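Side-chain contacts in PUM-HD domain-containing protein (Caenorhabditis elegans, PDB 7CGF), which binds messenger RNA through a crescent of Pumilio repeats, probably recognising elements in the 3' untranslated region: residues A[248-253]-A[282-287]; A[302-307]-A[311-316]; A[315-320]-A[350-355]. The protein carries 2 engineered substitutions. One frame throughout, in Å; residues are numbered along the deposited sequence.

Contact 1. Residues A[248-253]-A[282-287]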
loop_
_atom_site.group_PDB
_atom_site.type_symbol
_atom_site.label_atom_id
_atom_site.label_comp_id
_atom_site.label_asym_id
_atom_site.label_seq_id
_atom_site.Cartn_x
_atom_site.Cartn_y
_atom_site.Cartn_z
ATOM N N VAL A 248 -22.784 -9.681 -1.953
ATOM C CA VAL A 248 -22.474 -10.838 -1.127
ATOM C C VAL A 248 -21.964 -10.380 0.235
ATOM O O VAL A 248 -22.354 -10.928 1.279
ATOM C CB VAL A 248 -21.465 -11.751 -1.851
ATOM C CG1 VAL A 248 -20.917 -12.794 -0.902
ATOM C CG2 VAL A 248 -22.142 -12.435 -3.031
ATOM N N ILE A 249 -21.109 -9.351 0.246
ATOM C CA ILE A 249 -20.525 -8.882 1.504
ATOM C C ILE A 249 -21.597 -8.255 2.383
ATOM O O ILE A 249 -21.709 -8.569 3.572
ATOM C CB ILE A 249 -19.363 -7.912 1.236
ATOM C CG1 ILE A 249 -18.156 -8.689 0.693
ATOM C CG2 ILE A 249 -18.963 -7.179 2.514
ATOM C CD1 ILE A 249 -17.044 -7.790 0.190
ATOM N N VAL A 250 -22.440 -7.399 1.795
ATOM C CA VAL A 250 -23.459 -6.714 2.587
ATOM C C VAL A 250 -24.486 -7.703 3.103
ATOM O O VAL A 250 -24.999 -7.553 4.220
ATOM C CB VAL A 250 -24.109 -5.596 1.751
ATOM C CG1 VAL A 250 -25.380 -5.073 2.426
ATOM C CG2 VAL A 250 -23.099 -4.482 1.516
ATOM N N THR A 251 -24.822 -8.718 2.300
ATOM C CA THR A 251 -25.738 -9.750 2.776
ATOM C C THR A 251 -25.144 -10.479 3.965
ATOM O O THR A 251 -25.829 -10.714 4.966
ATOM C CB THR A 251 -26.064 -10.738 1.654
ATOM O OG1 THR A 251 -26.726 -10.051 0.589
ATOM C CG2 THR A 251 -26.955 -11.867 2.144
ATOM N N ARG A 252 -23.859 -10.833 3.879
ATOM C CA ARG A 252 -23.226 -11.560 4.975
ATOM C C ARG A 252 -23.120 -10.700 6.229
ATOM O O ARG A 252 -23.370 -11.183 7.343
ATOM C CB ARG A 252 -21.849 -12.060 4.550
ATOM C CG ARG A 252 -21.233 -12.993 5.573
ATOM C CD ARG A 252 -20.172 -13.881 4.964
ATOM N NE ARG A 252 -19.730 -14.877 5.934
ATOM C CZ ARG A 252 -20.185 -16.123 5.976
ATOM N NH1 ARG A 252 -21.079 -16.534 5.082
ATOM N NH2 ARG A 252 -19.737 -16.961 6.901
ATOM N N VAL A 253 -22.710 -9.438 6.060
ATOM C CA VAL A 253 -22.602 -8.500 7.174
ATOM C C VAL A 253 -23.960 -8.285 7.817
ATOM O O VAL A 253 -24.091 -8.294 9.047
ATOM C CB VAL A 253 -21.984 -7.178 6.683
ATOM C CG1 VAL A 253 -22.172 -6.079 7.709
ATOM C CG2 VAL A 253 -20.490 -7.374 6.367
ATOM N N LYS A 282 -27.467 -0.036 2.238
ATOM C CA LYS A 282 -27.728 0.625 3.510
ATOM C C LYS A 282 -29.058 0.174 4.093
ATOM O O LYS A 282 -29.176 -0.030 5.305
ATOM C CB LYS A 282 -27.710 2.143 3.320
ATOM C CG LYS A 282 -26.354 2.726 2.951
ATOM C CD LYS A 282 -26.508 4.150 2.434
ATOM C CE LYS A 282 -25.174 4.741 2.065
ATOM N NZ LYS A 282 -25.288 6.171 1.648
ATOM N N SER A 283 -30.068 -0.017 3.238
ATOM C CA SER A 283 -31.365 -0.503 3.700
ATOM C C SER A 283 -31.255 -1.878 4.358
ATOM O O SER A 283 -31.939 -2.156 5.349
ATOM C CB SER A 283 -32.344 -0.530 2.512
ATOM O OG SER A 283 -33.556 -1.198 2.811
ATOM N N MET A 284 -30.412 -2.763 3.814
ATOM C CA MET A 284 -30.248 -4.086 4.411
ATOM C C MET A 284 -29.600 -4.006 5.789
ATOM O O MET A 284 -30.007 -4.724 6.713
ATOM C CB MET A 284 -29.418 -4.973 3.489
ATOM C CG MET A 284 -30.126 -5.247 2.180
ATOM S SD MET A 284 -29.031 -6.067 1.038
ATOM C CE MET A 284 -28.641 -7.512 2.027
ATOM N N ILE A 285 -28.574 -3.161 5.931
ATOM C CA ILE A 285 -27.886 -3.016 7.216
ATOM C C ILE A 285 -28.805 -2.356 8.238
ATOM O O ILE A 285 -28.926 -2.828 9.374
ATOM C CB ILE A 285 -26.576 -2.228 7.039
ATOM C CG1 ILE A 285 -25.624 -2.985 6.114
ATOM C CG2 ILE A 285 -25.909 -1.955 8.398
ATOM C CD1 ILE A 285 -24.414 -2.159 5.663
ATOM N N VAL A 286 -29.485 -1.274 7.841
ATOM C CA VAL A 286 -30.442 -0.614 8.739
ATOM C C VAL A 286 -31.545 -1.579 9.172
ATOM O O VAL A 286 -31.918 -1.633 10.353
ATOM C CB VAL A 286 -31.022 0.645 8.072
ATOM C CG1 VAL A 286 -32.164 1.209 8.911
ATOM C CG2 VAL A 286 -29.940 1.699 7.897
ATOM N N GLY A 287 -32.086 -2.358 8.234
ATOM C CA GLY A 287 -33.144 -3.290 8.590
ATOM C C GLY A 287 -32.681 -4.353 9.565
ATOM O O GLY A 287 -33.414 -4.734 10.480
#
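M284 reaches across from helix 279-290 and lays the end of its side chain over V250 and T251 of helix 243-255. The two helices belong to the layer of the Pumilio array behind the RNA-binding surface; their segments run almost parallel, at 8°, with axes 9.4 Å apart. M284 from one side and V250 from the other fill most of that gap, with I285 beside them. M284 is extended as far as its sulfur and then bends at chi3 (58°), which turns the CE methyl in against helix 243-255. SD passes V250 CG1 at 4.0 Å, and CE settles beside T251, 3.7 Å from T251 CA and 3.5 Å from T251 OG1. V250 CG1 serves a second neighbour as well, meeting I285 CG1 at 4.2 Å, so this one methyl sits where M284 and I285 converge. Deeper in, I249, V253 and I285 all rest on helix 266-276, which joins the pair to the RNA-facing layer. The T251 hydroxyl touches a methyl but is satisfied within its own helix, hydrogen-bonded to M247 O. No hydrogen bond or salt bridge crosses here, so the two helices are held at this point by the fit of aliphatic and thioether surfaces.

Contact 2. Residues A[302-307]-A[311-316]; sequences QMMKDQ and YVVQKM. With nucleotides of chain B.
V313 turns CG1 anti to its own backbone N (chi1 174°) and keeps CG2 beside that N, and the two branches divide the labour: CG1 goes to M304, and CG2 mainly to M303. M303 runs out extended and then folds at chi3 (65°), bringing CE alongside V312, the two side chains crossing at a slant. This is the packed helical core of a Pumilio repeat, an all-helical unit, with helix 299-304 packed on helix 309-319, the helix that presents its side chains to the RNA. M303 CB presses on V313 CG2 at 3.5 Å, tighter than usual for two carbons, while M303 CE lies 3.7 Å from V312 CG1. M304 crosses V313 at about a right angle, with M304 CG 3.6 Å from V313 CG1. Helices 257-261 and 345-351 flank the methionines, the first touching M303 and the second M304, so the buried core continues into both neighbours. In the tight connection between the helices, D306 OD2 caps the backbone N atoms of Y308 and A309.

On the RNA side Y311 stands at the position that in Pumilio repeats usually slots between successive bases. The guanine of G2 of chain B covers one face of its ring, G2 C5 lying 3.3 Å above the plane over the ring centre. The uracil of U1 of chain B comes in obliquely near the phenol end, with Y311 OH 3.1 Å from U1 C2. The turn itself also meets the tyrosine: the backbone Q307 O sits at the ring edge, close to its plane, 3.6 Å from Y311 CE2.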
loop_
_atom_site.group_PDB
_atom_site.type_symbol
_atom_site.label_atom_id
_atom_site.label_comp_id
_atom_site.label_asym_id
_atom_site.label_seq_id
_atom_site.Cartn_x
_atom_site.Cartn_y
_atom_site.Cartn_z
ATOM N N GLN A 302 -28.243 -2.674 21.303
ATOM C CA GLN A 302 -27.109 -3.455 21.792
ATOM C C GLN A 302 -25.797 -2.925 21.231
ATOM O O GLN A 302 -24.791 -2.842 21.946
ATOM C CB GLN A 302 -27.280 -4.922 21.413
ATOM C CG GLN A 302 -28.603 -5.532 21.846
ATOM C CD GLN A 302 -28.774 -6.958 21.368
ATOM O OE1 GLN A 302 -27.815 -7.726 21.312
ATOM N NE2 GLN A 302 -30.002 -7.317 21.002
ATOM N N MET A 303 -25.798 -2.547 19.952
ATOM C CA MET A 303 -24.586 -2.033 19.322
ATOM C C MET A 303 -24.112 -0.746 19.983
ATOM O O MET A 303 -22.907 -0.527 20.137
ATOM C CB MET A 303 -24.845 -1.818 17.828
ATOM C CG MET A 303 -24.907 -3.119 17.040
ATOM S SD MET A 303 -25.471 -2.838 15.342
ATOM C CE MET A 303 -24.137 -1.842 14.684
ATOM N N MET A 304 -25.039 0.121 20.383
ATOM C CA MET A 304 -24.647 1.390 20.983
ATOM C C MET A 304 -23.991 1.201 22.344
ATOM O O MET A 304 -23.282 2.102 22.803
ATOM C CB MET A 304 -25.864 2.309 21.106
ATOM C CG MET A 304 -26.372 2.839 19.773
ATOM S SD MET A 304 -27.915 3.762 19.913
ATOM C CE MET A 304 -27.292 5.311 20.558
ATOM N N LYS A 305 -24.210 0.060 22.989
ATOM C CA LYS A 305 -23.597 -0.252 24.272
ATOM C C LYS A 305 -22.199 -0.842 24.137
ATOM O O LYS A 305 -21.557 -1.101 25.161
ATOM C CB LYS A 305 -24.480 -1.232 25.051
ATOM C CG LYS A 305 -25.847 -0.674 25.446
ATOM C CD LYS A 305 -26.780 -1.781 25.918
ATOM C CE LYS A 305 -28.124 -1.213 26.354
ATOM N NZ LYS A 305 -29.152 -2.270 26.555
ATOM N N ASP A 306 -21.711 -1.057 22.913
ATOM C CA ASP A 306 -20.502 -1.835 22.682
ATOM C C ASP A 306 -19.338 -0.944 22.268
ATOM O O ASP A 306 -19.512 0.080 21.599
ATOM C CB ASP A 306 -20.743 -2.919 21.616
ATOM C CG ASP A 306 -19.492 -3.726 21.309
ATOM O OD1 ASP A 306 -19.195 -4.698 22.042
ATOM O OD2 ASP A 306 -18.808 -3.394 20.318
ATOM N N GLN A 307 -18.138 -1.361 22.687
ATOM C CA GLN A 307 -16.929 -0.562 22.522
ATOM C C GLN A 307 -16.600 -0.282 21.056
ATOM O O GLN A 307 -16.020 0.764 20.747
ATOM C CB GLN A 307 -15.757 -1.279 23.192
ATOM C CG GLN A 307 -15.497 -2.667 22.611
ATOM C CD GLN A 307 -14.348 -3.371 23.282
ATOM O OE1 GLN A 307 -13.475 -2.729 23.871
ATOM N NE2 GLN A 307 -14.338 -4.691 23.207
ATOM N N TYR A 311 -19.454 2.956 17.284
ATOM C CA TYR A 311 -18.988 3.705 16.128
ATOM C C TYR A 311 -19.730 3.293 14.866
ATOM O O TYR A 311 -19.941 4.126 13.976
ATOM C CB TYR A 311 -17.486 3.506 15.924
ATOM C CG TYR A 311 -16.630 4.095 17.011
ATOM C CD1 TYR A 311 -16.342 5.461 17.035
ATOM C CD2 TYR A 311 -16.097 3.287 18.003
ATOM C CE1 TYR A 311 -15.534 6.001 18.029
ATOM C CE2 TYR A 311 -15.287 3.821 19.002
ATOM C CZ TYR A 311 -15.017 5.174 19.007
ATOM O OH TYR A 311 -14.208 5.679 20.006
ATOM N N VAL A 312 -20.093 2.017 14.753
ATOM C CA VAL A 312 -20.837 1.580 13.577
ATOM C C VAL A 312 -22.201 2.242 13.554
ATOM O O VAL A 312 -22.684 2.659 12.496
ATOM C CB VAL A 312 -20.960 0.048 13.537
ATOM C CG1 VAL A 312 -21.725 -0.388 12.276
ATOM C CG2 VAL A 312 -19.578 -0.600 13.597
ATOM N N VAL A 313 -22.834 2.374 14.724
ATOM C CA VAL A 313 -24.145 3.026 14.772
ATOM C C VAL A 313 -24.016 4.495 14.392
ATOM O O VAL A 313 -24.815 5.026 13.612
ATOM C CB VAL A 313 -24.791 2.839 16.161
ATOM C CG1 VAL A 313 -26.103 3.643 16.261
ATOM C CG2 VAL A 313 -25.055 1.377 16.433
ATOM N N GLN A 314 -22.990 5.172 14.910
ATOM C CA GLN A 314 -22.756 6.553 14.515
ATOM C C GLN A 314 -22.569 6.673 13.005
ATOM O O GLN A 314 -23.122 7.576 12.371
ATOM C CB GLN A 314 -21.539 7.101 15.262
ATOM C CG GLN A 314 -21.175 8.526 14.892
ATOM C CD GLN A 314 -22.115 9.532 15.523
ATOM O OE1 GLN A 314 -22.587 9.333 16.644
ATOM N NE2 GLN A 314 -22.396 10.617 14.810
ATOM N N LYS A 315 -21.790 5.769 12.409
ATOM C CA LYS A 315 -21.587 5.820 10.964
ATOM C C LYS A 315 -22.898 5.613 10.206
ATOM O O LYS A 315 -23.126 6.242 9.170
ATOM C CB LYS A 315 -20.554 4.767 10.560
ATOM C CG LYS A 315 -20.180 4.770 9.079
ATOM C CD LYS A 315 -19.509 6.068 8.636
ATOM C CE LYS A 315 -18.170 6.294 9.328
ATOM N NZ LYS A 315 -17.398 7.344 8.615
ATOM N N MET A 316 -23.752 4.715 10.691
ATOM C CA MET A 316 -25.065 4.515 10.080
ATOM C C MET A 316 -25.854 5.814 10.040
ATOM O O MET A 316 -26.320 6.234 8.977
ATOM C CB MET A 316 -25.853 3.462 10.849
ATOM C CG MET A 316 -25.223 2.096 10.884
ATOM S SD MET A 316 -26.265 0.988 11.831
ATOM C CE MET A 316 -27.632 1.001 10.774
ATOM P P G B 2 -9.996 5.299 21.671
ATOM O OP1 G B 2 -8.562 5.204 22.032
ATOM O OP2 G B 2 -10.461 6.506 20.967
ATOM O "O5'" G B 2 -10.283 4.032 20.740
ATOM C "C5'" G B 2 -10.214 2.718 21.268
ATOM C "C4'" G B 2 -10.416 1.693 20.181
ATOM O "O4'" G B 2 -11.756 1.817 19.644
ATOM C "C3'" G B 2 -9.516 1.847 18.968
ATOM O "O3'" G B 2 -8.233 1.296 19.198
ATOM C "C2'" G B 2 -10.323 1.150 17.868
ATOM O "O2'" G B 2 -10.213 -0.262 17.963
ATOM C "C1'" G B 2 -11.751 1.533 18.257
ATOM N N9 G B 2 -12.227 2.712 17.509
ATOM C C8 G B 2 -11.950 4.047 17.698
ATOM N N7 G B 2 -12.533 4.830 16.828
ATOM C C5 G B 2 -13.238 3.958 16.002
ATOM C C6 G B 2 -14.066 4.208 14.877
ATOM O O6 G B 2 -14.367 5.283 14.351
ATOM N N1 G B 2 -14.584 3.019 14.352
ATOM C C2 G B 2 -14.341 1.771 14.856
ATOM N N2 G B 2 -14.922 0.755 14.197
ATOM N N3 G B 2 -13.553 1.521 15.898
ATOM C C4 G B 2 -13.055 2.660 16.415
ATOM P P U B 1 -13.573 9.404 24.962
ATOM O OP1 U B 1 -14.589 8.692 25.787
ATOM O OP2 U B 1 -14.048 10.440 23.995
ATOM O "O5'" U B 1 -12.651 8.326 24.216
ATOM C "C5'" U B 1 -11.925 7.344 24.949
ATOM C "C4'" U B 1 -12.390 5.942 24.634
ATOM O "O4'" U B 1 -13.834 5.859 24.790
ATOM C "C3'" U B 1 -12.139 5.453 23.211
ATOM O "O3'" U B 1 -10.816 4.974 23.016
ATOM C "C2'" U B 1 -13.216 4.391 23.027
ATOM O "O2'" U B 1 -12.863 3.164 23.648
ATOM C "C1'" U B 1 -14.380 4.998 23.813
ATOM N N1 U B 1 -15.262 5.785 22.929
ATOM C C2 U B 1 -16.248 5.089 22.252
ATOM O O2 U B 1 -16.425 3.891 22.376
ATOM N N3 U B 1 -17.017 5.864 21.426
ATOM C C4 U B 1 -16.900 7.213 21.215
ATOM O O4 U B 1 -17.670 7.751 20.441
ATOM C C5 U B 1 -15.849 7.866 21.936
ATOM C C6 U B 1 -15.088 7.134 22.746
#

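Contact 3. Residues A[315-320]-A[350-355]; sequences KMFDQV and AKLEKY. With nucleotides of chain B.
At the C-terminal end of the Pumilio array, segment 350-355 covers the last Pumilio repeat, with L352 and Y355 closing over F317 and D318 on helix 309-319. L352 puts its CD2 methyl over one face of the F317 ring in a CH-pi contact, 4.2 Å from the ring centroid, and the two side chains cross at about a right angle. Y355 slides past F317 in the reverse direction; the rings meet obliquely, planes 37° apart, with F317 CD2 3.6 Å from Y355 CD2. With Y355 CG held beside its backbone N (chi1 -58°), the ring stretches along F317 until its hydroxyl gains D318. K354 CG backs one face of that tyrosine ring. A phenylalanine in place of Y355 would probably keep the ring packing but leave D318 OD1 without its tyrosine donor. Before this cap, K351 points NZ at O4 of U1 of chain B, although the modelled separation is too short to trust in detail. The hydroxyl of Y355 donates to D318 OD1 at 3.0 Å, arriving on the anti side and 21° out of the carboxylate plane.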
loop_
_atom_site.group_PDB
_atom_site.type_symbol
_atom_site.label_atom_id
_atom_site.label_comp_id
_atom_site.label_asym_id
_atom_site.label_seq_id
_atom_site.Cartn_x
_atom_site.Cartn_y
_atom_site.Cartn_z
ATOM N N LYS A 315 -21.790 5.769 12.409
ATOM C CA LYS A 315 -21.587 5.820 10.964
ATOM C C LYS A 315 -22.898 5.613 10.206
ATOM O O LYS A 315 -23.126 6.242 9.170
ATOM C CB LYS A 315 -20.554 4.767 10.560
ATOM C CG LYS A 315 -20.180 4.770 9.079
ATOM C CD LYS A 315 -19.509 6.068 8.636
ATOM C CE LYS A 315 -18.170 6.294 9.328
ATOM N NZ LYS A 315 -17.398 7.344 8.615
ATOM N N MET A 316 -23.752 4.715 10.691
ATOM C CA MET A 316 -25.065 4.515 10.080
ATOM C C MET A 316 -25.854 5.814 10.040
ATOM O O MET A 316 -26.320 6.234 8.977
ATOM C CB MET A 316 -25.853 3.462 10.849
ATOM C CG MET A 316 -25.223 2.096 10.884
ATOM S SD MET A 316 -26.265 0.988 11.831
ATOM C CE MET A 316 -27.632 1.001 10.774
ATOM N N PHE A 317 -26.009 6.471 11.195
ATOM C CA PHE A 317 -26.734 7.739 11.232
ATOM C C PHE A 317 -26.139 8.745 10.259
ATOM O O PHE A 317 -26.870 9.483 9.590
ATOM C CB PHE A 317 -26.730 8.321 12.650
ATOM C CG PHE A 317 -27.822 7.792 13.538
ATOM C CD1 PHE A 317 -27.676 6.588 14.209
ATOM C CD2 PHE A 317 -28.990 8.523 13.732
ATOM C CE1 PHE A 317 -28.683 6.100 15.049
ATOM C CE2 PHE A 317 -30.002 8.042 14.566
ATOM C CZ PHE A 317 -29.853 6.837 15.225
ATOM N N ASP A 318 -24.810 8.781 10.147
ATOM C CA ASP A 318 -24.181 9.779 9.293
ATOM C C ASP A 318 -24.341 9.482 7.805
ATOM O O ASP A 318 -24.266 10.413 6.996
ATOM C CB ASP A 318 -22.695 9.906 9.651
ATOM C CG ASP A 318 -22.473 10.372 11.086
ATOM O OD1 ASP A 318 -23.418 10.921 11.705
ATOM O OD2 ASP A 318 -21.343 10.198 11.602
ATOM N N GLN A 319 -24.591 8.225 7.419
ATOM C CA GLN A 319 -24.501 7.825 6.017
ATOM C C GLN A 319 -25.819 7.471 5.343
ATOM O O GLN A 319 -25.848 7.388 4.111
ATOM C CB GLN A 319 -23.556 6.621 5.865
ATOM C CG GLN A 319 -22.119 6.891 6.290
ATOM C CD GLN A 319 -21.345 7.716 5.278
ATOM O OE1 GLN A 319 -21.555 7.602 4.065
ATOM N NE2 GLN A 319 -20.430 8.542 5.771
ATOM N N VAL A 320 -26.896 7.233 6.078
ATOM C CA VAL A 320 -28.103 6.686 5.483
ATOM C C VAL A 320 -29.055 7.821 5.123
ATOM O O VAL A 320 -28.807 8.987 5.418
ATOM C CB VAL A 320 -28.779 5.636 6.397
ATOM C CG1 VAL A 320 -27.798 4.494 6.700
ATOM C CG2 VAL A 320 -29.321 6.275 7.673
ATOM N N ALA A 350 -24.618 11.919 22.688
ATOM C CA ALA A 350 -24.318 13.329 22.471
ATOM C C ALA A 350 -23.923 13.597 21.022
ATOM O O ALA A 350 -24.327 14.611 20.442
ATOM C CB ALA A 350 -23.216 13.784 23.430
ATOM N N LYS A 351 -23.136 12.702 20.416
ATOM C CA LYS A 351 -22.816 12.875 19.006
ATOM C C LYS A 351 -24.012 12.591 18.112
ATOM O O LYS A 351 -23.967 12.925 16.925
ATOM C CB LYS A 351 -21.646 11.982 18.594
ATOM C CG LYS A 351 -20.536 11.878 19.615
ATOM C CD LYS A 351 -19.343 11.185 19.019
ATOM C CE LYS A 351 -19.484 9.693 19.206
ATOM N NZ LYS A 351 -18.432 8.903 18.502
ATOM N N LEU A 352 -25.074 11.990 18.647
ATOM C CA LEU A 352 -26.304 11.779 17.895
ATOM C C LEU A 352 -27.391 12.792 18.226
ATOM O O LEU A 352 -28.502 12.674 17.696
ATOM C CB LEU A 352 -26.845 10.368 18.139
ATOM C CG LEU A 352 -25.971 9.189 17.718
ATOM C CD1 LEU A 352 -26.682 7.902 18.047
ATOM C CD2 LEU A 352 -25.676 9.271 16.236
ATOM N N GLU A 353 -27.105 13.780 19.083
ATOM C CA GLU A 353 -28.151 14.689 19.549
ATOM C C GLU A 353 -28.825 15.405 18.387
ATOM O O GLU A 353 -30.046 15.603 18.397
ATOM C CB GLU A 353 -27.573 15.704 20.537
ATOM N N LYS A 354 -28.047 15.783 17.367
ATOM C CA LYS A 354 -28.603 16.488 16.216
ATOM C C LYS A 354 -29.723 15.696 15.552
ATOM O O LYS A 354 -30.642 16.289 14.978
ATOM C CB LYS A 354 -27.496 16.793 15.205
ATOM C CG LYS A 354 -26.950 15.566 14.472
ATOM C CD LYS A 354 -26.215 15.943 13.186
ATOM C CE LYS A 354 -24.750 16.253 13.444
ATOM N NZ LYS A 354 -24.259 17.380 12.598
ATOM N N TYR A 355 -29.670 14.368 15.623
ATOM C CA TYR A 355 -30.687 13.527 15.011
ATOM C C TYR A 355 -31.886 13.298 15.910
ATOM O O TYR A 355 -32.973 12.999 15.403
ATOM C CB TYR A 355 -30.092 12.167 14.617
ATOM C CG TYR A 355 -28.936 12.288 13.661
ATOM C CD1 TYR A 355 -29.112 12.837 12.397
ATOM C CD2 TYR A 355 -27.663 11.853 14.016
ATOM C CE1 TYR A 355 -28.056 12.960 11.518
ATOM C CE2 TYR A 355 -26.596 11.970 13.139
ATOM C CZ TYR A 355 -26.804 12.523 11.891
ATOM O OH TYR A 355 -25.760 12.650 11.007
ATOM P P U B 1 -13.573 9.404 24.962
ATOM O OP1 U B 1 -14.589 8.692 25.787
ATOM O OP2 U B 1 -14.048 10.440 23.995
ATOM O "O5'" U B 1 -12.651 8.326 24.216
ATOM C "C5'" U B 1 -11.925 7.344 24.949
ATOM C "C4'" U B 1 -12.390 5.942 24.634
ATOM O "O4'" U B 1 -13.834 5.859 24.790
ATOM C "C3'" U B 1 -12.139 5.453 23.211
ATOM O "O3'" U B 1 -10.816 4.974 23.016
ATOM C "C2'" U B 1 -13.216 4.391 23.027
ATOM O "O2'" U B 1 -12.863 3.164 23.648
ATOM C "C1'" U B 1 -14.380 4.998 23.813
ATOM N N1 U B 1 -15.262 5.785 22.929
ATOM C C2 U B 1 -16.248 5.089 22.252
ATOM O O2 U B 1 -16.425 3.891 22.376
ATOM N N3 U B 1 -17.017 5.864 21.426
ATOM C C4 U B 1 -16.900 7.213 21.215
ATOM O O4 U B 1 -17.670 7.751 20.441
ATOM C C5 U B 1 -15.849 7.866 21.936
ATOM C C6 U B 1 -15.088 7.134 22.746
#

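Going up the chain, contact 1 comes first: 248-253 meets 282-287 after a loop holding helices 257-261 and 266-276, so it joins equivalent outer helices of successive turns of the solenoid. Contact 2 then closes the shortest loop, three residues between 302-307 and 311-316. Contact 3 starts on the same helix, 309-319, sharing K315 and M316 with contact 2, and closes 29 residues later on the C-terminal cap. The three follow in series without nesting. Helix 309-319 connects them: M316 CE packs on V286 CG2 of contact 1, and Q319 O probably accepts a hydrogen bond from K282 NZ. M304 CE, from the preceding helix, touches L352 CD1 of contact 3.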